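Local coordinates for protein esterase (Capnocytophaga ochracea, PDB 4W9R) that is of unknown function but is probably an esterase-like member of the alpha/beta-hydrolase superfamily, at residues 139-151 with 171-185. Numbering follows the deposited sequence.
Sequences PTFNMIVSLNPVA and LFYYMATADVENKVV
Strands 143-147 and 171-180 run side by side and parallel, their axes 4.7 Å apart, as the two strands of a beta-alpha-beta unit, linked through helix 156-165, in the central sheet of an alpha/beta-hydrolase fold. Six backbone hydrogen bonds join them, from Phe172 N to Asn142 O through to Asn148 N to Ala176 O. On one face Val145 CG1 packs obliquely against the Tyr174 ring, while Leu147 CD2 meets the edge of that ring at CE1 (4.0 Å); the Tyr174 hydroxyl bonds Gln227. On the other face Ile144 CG2 lies 3.9 Å from Tyr173 CE1, and the extended Met175 chain brings CE to 3.6 Å from Pro149 CG. Beyond Leu147, where the chain turns a corner at Asn148, polar side chains meet. Asn148 CG stands anti to its own N (chi1 -175°), which carries OD1 to Asn182 ND2 at 2.6 Å, the two amide planes 41° apart. The same ND2 also bonds Ala178 O, so a leucine in place of Asn182 would probably leave both oxygens without this donor and free the turn before helix 183-196 to shift. Water 1 closes the pair from its other end, accepting from Asn148 ND2 and donating to Asn182 OD1 at 2.6 Å.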
loop_
_atom_site.group_PDB
_atom_site.type_symbol
_atom_site.label_atom_id
_atom_site.label_comp_id
_atom_site.label_asym_id
_atom_site.label_seq_id
_atom_site.Cartn_x
_atom_site.Cartn_y
_atom_site.Cartn_z
ATOM N N PRO B 139 14.622 21.523 -13.074
ATOM C CA PRO B 139 13.845 20.722 -12.125
ATOM C C PRO B 139 14.713 19.837 -11.239
ATOM O O PRO B 139 15.560 19.090 -11.730
ATOM C CB PRO B 139 12.959 19.868 -13.037
ATOM C CG PRO B 139 12.815 20.677 -14.275
ATOM C CD PRO B 139 14.128 21.381 -14.455
ATOM N N THR B 140 14.491 19.935 -9.933
ATOM C CA THR B 140 15.128 19.045 -8.981
ATOM C C THR B 140 14.365 17.731 -8.985
ATOM O O THR B 140 14.957 16.650 -8.971
ATOM C CB THR B 140 15.153 19.643 -7.563
ATOM O OG1 THR B 140 15.960 20.827 -7.557
ATOM C CG2 THR B 140 15.724 18.643 -6.569
ATOM N N PHE B 141 13.042 17.838 -9.028
ATOM C CA PHE B 141 12.185 16.665 -9.036
ATOM C C PHE B 141 11.401 16.540 -10.336
ATOM O O PHE B 141 10.693 17.460 -10.743
ATOM C CB PHE B 141 11.230 16.699 -7.841
ATOM C CG PHE B 141 11.929 16.688 -6.512
ATOM C CD1 PHE B 141 12.656 15.579 -6.108
ATOM C CD2 PHE B 141 11.859 17.781 -5.666
ATOM C CE1 PHE B 141 13.302 15.564 -4.889
ATOM C CE2 PHE B 141 12.502 17.770 -4.443
ATOM C CZ PHE B 141 13.224 16.660 -4.055
ATOM N N ASN B 142 11.551 15.394 -10.992
ATOM C CA ASN B 142 10.797 15.086 -12.199
ATOM C C ASN B 142 9.512 14.354 -11.855
ATOM O O ASN B 142 8.653 14.138 -12.710
ATOM C CB ASN B 142 11.644 14.248 -13.153
ATOM C CG ASN B 142 13.056 14.772 -13.279
ATOM O OD1 ASN B 142 14.007 14.133 -12.832
ATOM N ND2 ASN B 142 13.200 15.945 -13.884
HETATM N N MSE B 143 9.395 13.974 -10.587
HETATM C CA MSE B 143 8.227 13.264 -10.090
HETATM C C MSE B 143 7.728 13.908 -8.803
HETATM O O MSE B 143 8.466 14.014 -7.823
HETATM C CB MSE B 143 8.555 11.790 -9.852
HETATM C CG MSE B 143 7.368 10.954 -9.397
HETATM SE SE MSE B 143 7.884 9.175 -8.773
HETATM C CE MSE B 143 8.431 9.614 -6.953
ATOM N N ILE B 144 6.476 14.349 -8.813
ATOM C CA ILE B 144 5.878 14.959 -7.635
ATOM C C ILE B 144 4.588 14.242 -7.260
ATOM O O ILE B 144 3.639 14.194 -8.045
ATOM C CB ILE B 144 5.588 16.455 -7.856
ATOM C CG1 ILE B 144 6.879 17.200 -8.201
ATOM C CG2 ILE B 144 4.934 17.060 -6.622
ATOM C CD1 ILE B 144 6.687 18.676 -8.454
ATOM N N VAL B 145 4.567 13.665 -6.065
ATOM C CA VAL B 145 3.379 12.987 -5.570
ATOM C C VAL B 145 2.825 13.717 -4.354
ATOM O O VAL B 145 3.434 13.715 -3.284
ATOM C CB VAL B 145 3.674 11.521 -5.204
ATOM C CG1 VAL B 145 2.413 10.833 -4.719
ATOM C CG2 VAL B 145 4.258 10.787 -6.402
ATOM N N SER B 146 1.663 14.337 -4.527
ATOM C CA SER B 146 1.031 15.100 -3.460
ATOM C C SER B 146 -0.180 14.349 -2.917
ATOM O O SER B 146 -1.199 14.224 -3.595
ATOM C CB SER B 146 0.623 16.484 -3.971
ATOM O OG SER B 146 0.032 17.260 -2.945
ATOM N N LEU B 147 -0.066 13.857 -1.688
ATOM C CA LEU B 147 -1.108 13.022 -1.101
ATOM C C LEU B 147 -1.879 13.762 -0.019
ATOM O O LEU B 147 -1.311 14.140 0.999
ATOM C CB LEU B 147 -0.496 11.749 -0.523
ATOM C CG LEU B 147 0.323 10.913 -1.505
ATOM C CD1 LEU B 147 1.024 9.789 -0.769
ATOM C CD2 LEU B 147 -0.566 10.367 -2.612
ATOM N N ASN B 148 -3.177 13.950 -0.241
ATOM C CA ASN B 148 -4.023 14.702 0.680
ATOM C C ASN B 148 -3.412 16.051 1.061
ATOM O O ASN B 148 -3.157 16.311 2.234
ATOM C CB ASN B 148 -4.295 13.880 1.944
ATOM C CG ASN B 148 -5.275 14.559 2.883
ATOM O OD1 ASN B 148 -6.319 15.053 2.458
ATOM N ND2 ASN B 148 -4.926 14.614 4.162
ATOM N N PRO B 149 -3.158 16.915 0.069
ATOM C CA PRO B 149 -2.517 18.180 0.426
ATOM C C PRO B 149 -3.472 19.128 1.137
ATOM O O PRO B 149 -4.675 19.080 0.884
ATOM C CB PRO B 149 -2.102 18.751 -0.929
ATOM C CG PRO B 149 -3.140 18.232 -1.864
ATOM C CD PRO B 149 -3.482 16.847 -1.368
ATOM N N VAL B 150 -2.942 19.967 2.021
ATOM C CA VAL B 150 -3.716 21.088 2.526
ATOM C C VAL B 150 -3.358 22.269 1.643
ATOM O O VAL B 150 -2.257 22.811 1.745
ATOM C CB VAL B 150 -3.388 21.399 3.996
ATOM C CG1 VAL B 150 -4.254 22.540 4.506
ATOM C CG2 VAL B 150 -3.560 20.154 4.857
ATOM N N ALA B 151 -4.290 22.690 0.795
ATOM C CA ALA B 151 -3.916 23.599 -0.279
ATOM C C ALA B 151 -4.362 25.041 -0.086
ATOM O O ALA B 151 -5.080 25.375 0.857
ATOM C CB ALA B 151 -4.462 23.071 -1.600
ATOM N N LEU B 171 7.771 15.545 -16.650
ATOM C CA LEU B 171 7.254 15.797 -15.314
ATOM C C LEU B 171 6.060 14.899 -15.026
ATOM O O LEU B 171 5.036 14.976 -15.707
ATOM C CB LEU B 171 6.858 17.264 -15.149
ATOM C CG LEU B 171 6.149 17.591 -13.833
ATOM C CD1 LEU B 171 7.022 17.224 -12.638
ATOM C CD2 LEU B 171 5.750 19.055 -13.785
ATOM N N PHE B 172 6.200 14.046 -14.018
ATOM C CA PHE B 172 5.093 13.212 -13.569
ATOM C C PHE B 172 4.479 13.810 -12.311
ATOM O O PHE B 172 5.126 13.872 -11.266
ATOM C CB PHE B 172 5.559 11.779 -13.307
ATOM C CG PHE B 172 4.460 10.859 -12.853
ATOM C CD1 PHE B 172 3.683 10.179 -13.778
ATOM C CD2 PHE B 172 4.203 10.671 -11.503
ATOM C CE1 PHE B 172 2.670 9.332 -13.367
ATOM C CE2 PHE B 172 3.191 9.825 -11.086
ATOM C CZ PHE B 172 2.424 9.155 -12.019
ATOM N N TYR B 173 3.230 14.254 -12.415
ATOM C CA TYR B 173 2.546 14.840 -11.271
ATOM C C TYR B 173 1.336 14.011 -10.860
ATOM O O TYR B 173 0.482 13.692 -11.687
ATOM C CB TYR B 173 2.116 16.277 -11.572
ATOM C CG TYR B 173 1.429 16.952 -10.407
ATOM C CD1 TYR B 173 2.167 17.495 -9.363
ATOM C CD2 TYR B 173 0.044 17.042 -10.346
ATOM C CE1 TYR B 173 1.545 18.110 -8.294
ATOM C CE2 TYR B 173 -0.586 17.655 -9.280
ATOM C CZ TYR B 173 0.169 18.188 -8.257
ATOM O OH TYR B 173 -0.455 18.800 -7.194
ATOM N N TYR B 174 1.270 13.675 -9.577
ATOM C CA TYR B 174 0.157 12.900 -9.041
ATOM C C TYR B 174 -0.396 13.541 -7.776
ATOM O O TYR B 174 0.332 13.744 -6.805
ATOM C CB TYR B 174 0.592 11.462 -8.751
ATOM C CG TYR B 174 -0.515 10.577 -8.220
ATOM C CD1 TYR B 174 -0.742 10.451 -6.855
ATOM C CD2 TYR B 174 -1.331 9.865 -9.084
ATOM C CE1 TYR B 174 -1.754 9.642 -6.368
ATOM C CE2 TYR B 174 -2.343 9.052 -8.607
ATOM C CZ TYR B 174 -2.550 8.944 -7.251
ATOM O OH TYR B 174 -3.559 8.136 -6.778
HETATM N N MSE B 175 -1.687 13.853 -7.789
HETATM C CA MSE B 175 -2.347 14.393 -6.609
HETATM C C MSE B 175 -3.563 13.555 -6.230
HETATM O O MSE B 175 -4.369 13.193 -7.086
HETATM C CB MSE B 175 -2.760 15.846 -6.837
HETATM C CG MSE B 175 -3.654 16.408 -5.742
HETATM SE SE MSE B 175 -4.130 18.271 -6.046
HETATM C CE MSE B 175 -5.469 18.477 -4.645
ATOM N N ALA B 176 -3.685 13.246 -4.945
ATOM C CA ALA B 176 -4.813 12.467 -4.453
ATOM C C ALA B 176 -5.444 13.120 -3.229
ATOM O O ALA B 176 -4.752 13.734 -2.416
ATOM C CB ALA B 176 -4.375 11.046 -4.129
ATOM N N THR B 177 -6.761 12.988 -3.107
ATOM C CA THR B 177 -7.472 13.499 -1.942
ATOM C C THR B 177 -8.643 12.585 -1.577
ATOM O O THR B 177 -9.105 11.792 -2.397
ATOM C CB THR B 177 -7.986 14.934 -2.178
ATOM O OG1 THR B 177 -8.652 15.405 -1.000
ATOM C CG2 THR B 177 -8.949 14.972 -3.353
ATOM N N ALA B 178 -9.104 12.694 -0.335
ATOM C CA ALA B 178 -10.207 11.881 0.164
ATOM C C ALA B 178 -11.151 12.752 0.978
ATOM O O ALA B 178 -10.704 13.652 1.679
ATOM C CB ALA B 178 -9.687 10.724 1.000
ATOM N N ASP B 179 -12.452 12.512 0.859
ATOM C CA ASP B 179 -13.438 13.375 1.508
ATOM C C ASP B 179 -13.926 12.950 2.899
ATOM O O ASP B 179 -14.593 13.736 3.570
ATOM C CB ASP B 179 -14.657 13.535 0.591
ATOM C CG ASP B 179 -15.400 12.235 0.373
ATOM O OD1 ASP B 179 -14.753 11.166 0.389
ATOM O OD2 ASP B 179 -16.634 12.280 0.188
ATOM N N VAL B 180 -13.597 11.744 3.360
ATOM C CA VAL B 180 -14.233 11.272 4.590
ATOM C C VAL B 180 -13.570 11.868 5.827
ATOM O O VAL B 180 -12.394 11.634 6.106
ATOM C CB VAL B 180 -14.210 9.737 4.696
ATOM C CG1 VAL B 180 -14.715 9.295 6.059
ATOM C CG2 VAL B 180 -15.054 9.123 3.594
ATOM N N GLU B 181 -14.372 12.644 6.554
ATOM C CA GLU B 181 -13.957 13.436 7.711
ATOM C C GLU B 181 -12.831 14.395 7.334
ATOM O O GLU B 181 -12.101 14.878 8.198
ATOM C CB GLU B 181 -13.508 12.523 8.858
ATOM C CG GLU B 181 -14.585 11.584 9.388
ATOM C CD GLU B 181 -15.478 12.238 10.431
ATOM O OE1 GLU B 181 -15.278 13.436 10.725
ATOM O OE2 GLU B 181 -16.379 11.551 10.960
ATOM N N ASN B 182 -12.682 14.641 6.037
ATOM C CA ASN B 182 -11.753 15.636 5.511
ATOM C C ASN B 182 -12.358 16.961 5.048
ATOM O O ASN B 182 -11.630 17.812 4.536
ATOM C CB ASN B 182 -10.945 15.030 4.372
ATOM C CG ASN B 182 -9.480 15.401 4.447
ATOM O OD1 ASN B 182 -8.970 15.747 5.515
ATOM N ND2 ASN B 182 -8.792 15.331 3.315
ATOM N N LYS B 183 -13.671 17.125 5.200
ATOM C CA LYS B 183 -14.451 18.022 4.336
ATOM C C LYS B 183 -13.859 19.414 4.093
ATOM O O LYS B 183 -13.836 19.883 2.955
ATOM C CB LYS B 183 -15.864 18.189 4.895
ATOM C CG LYS B 183 -16.781 18.979 3.974
ATOM C CD LYS B 183 -18.190 19.083 4.529
ATOM C CE LYS B 183 -19.113 19.767 3.535
ATOM N NZ LYS B 183 -18.596 21.102 3.130
ATOM N N VAL B 184 -13.378 20.069 5.145
ATOM C CA VAL B 184 -12.756 21.382 4.987
ATOM C C VAL B 184 -11.525 21.300 4.084
ATOM O O VAL B 184 -11.400 22.053 3.117
ATOM C CB VAL B 184 -12.353 21.986 6.344
ATOM C CG1 VAL B 184 -11.458 23.202 6.143
ATOM C CG2 VAL B 184 -13.593 22.351 7.147
ATOM N N VAL B 185 -10.627 20.373 4.407
ATOM C CA VAL B 185 -9.417 20.147 3.625
ATOM C C VAL B 185 -9.738 19.650 2.217
ATOM O O VAL B 185 -9.148 20.103 1.235
ATOM C CB VAL B 185 -8.492 19.126 4.319
ATOM C CG1 VAL B 185 -7.300 18.786 3.435
ATOM C CG2 VAL B 185 -8.033 19.662 5.664
HETATM O O HOH W 1 -6.463 15.753 6.258
HETATM O O HOH W 2 -6.522 16.814 0.347
HETATM O O HOH W 3 -6.633 21.032 0.780
#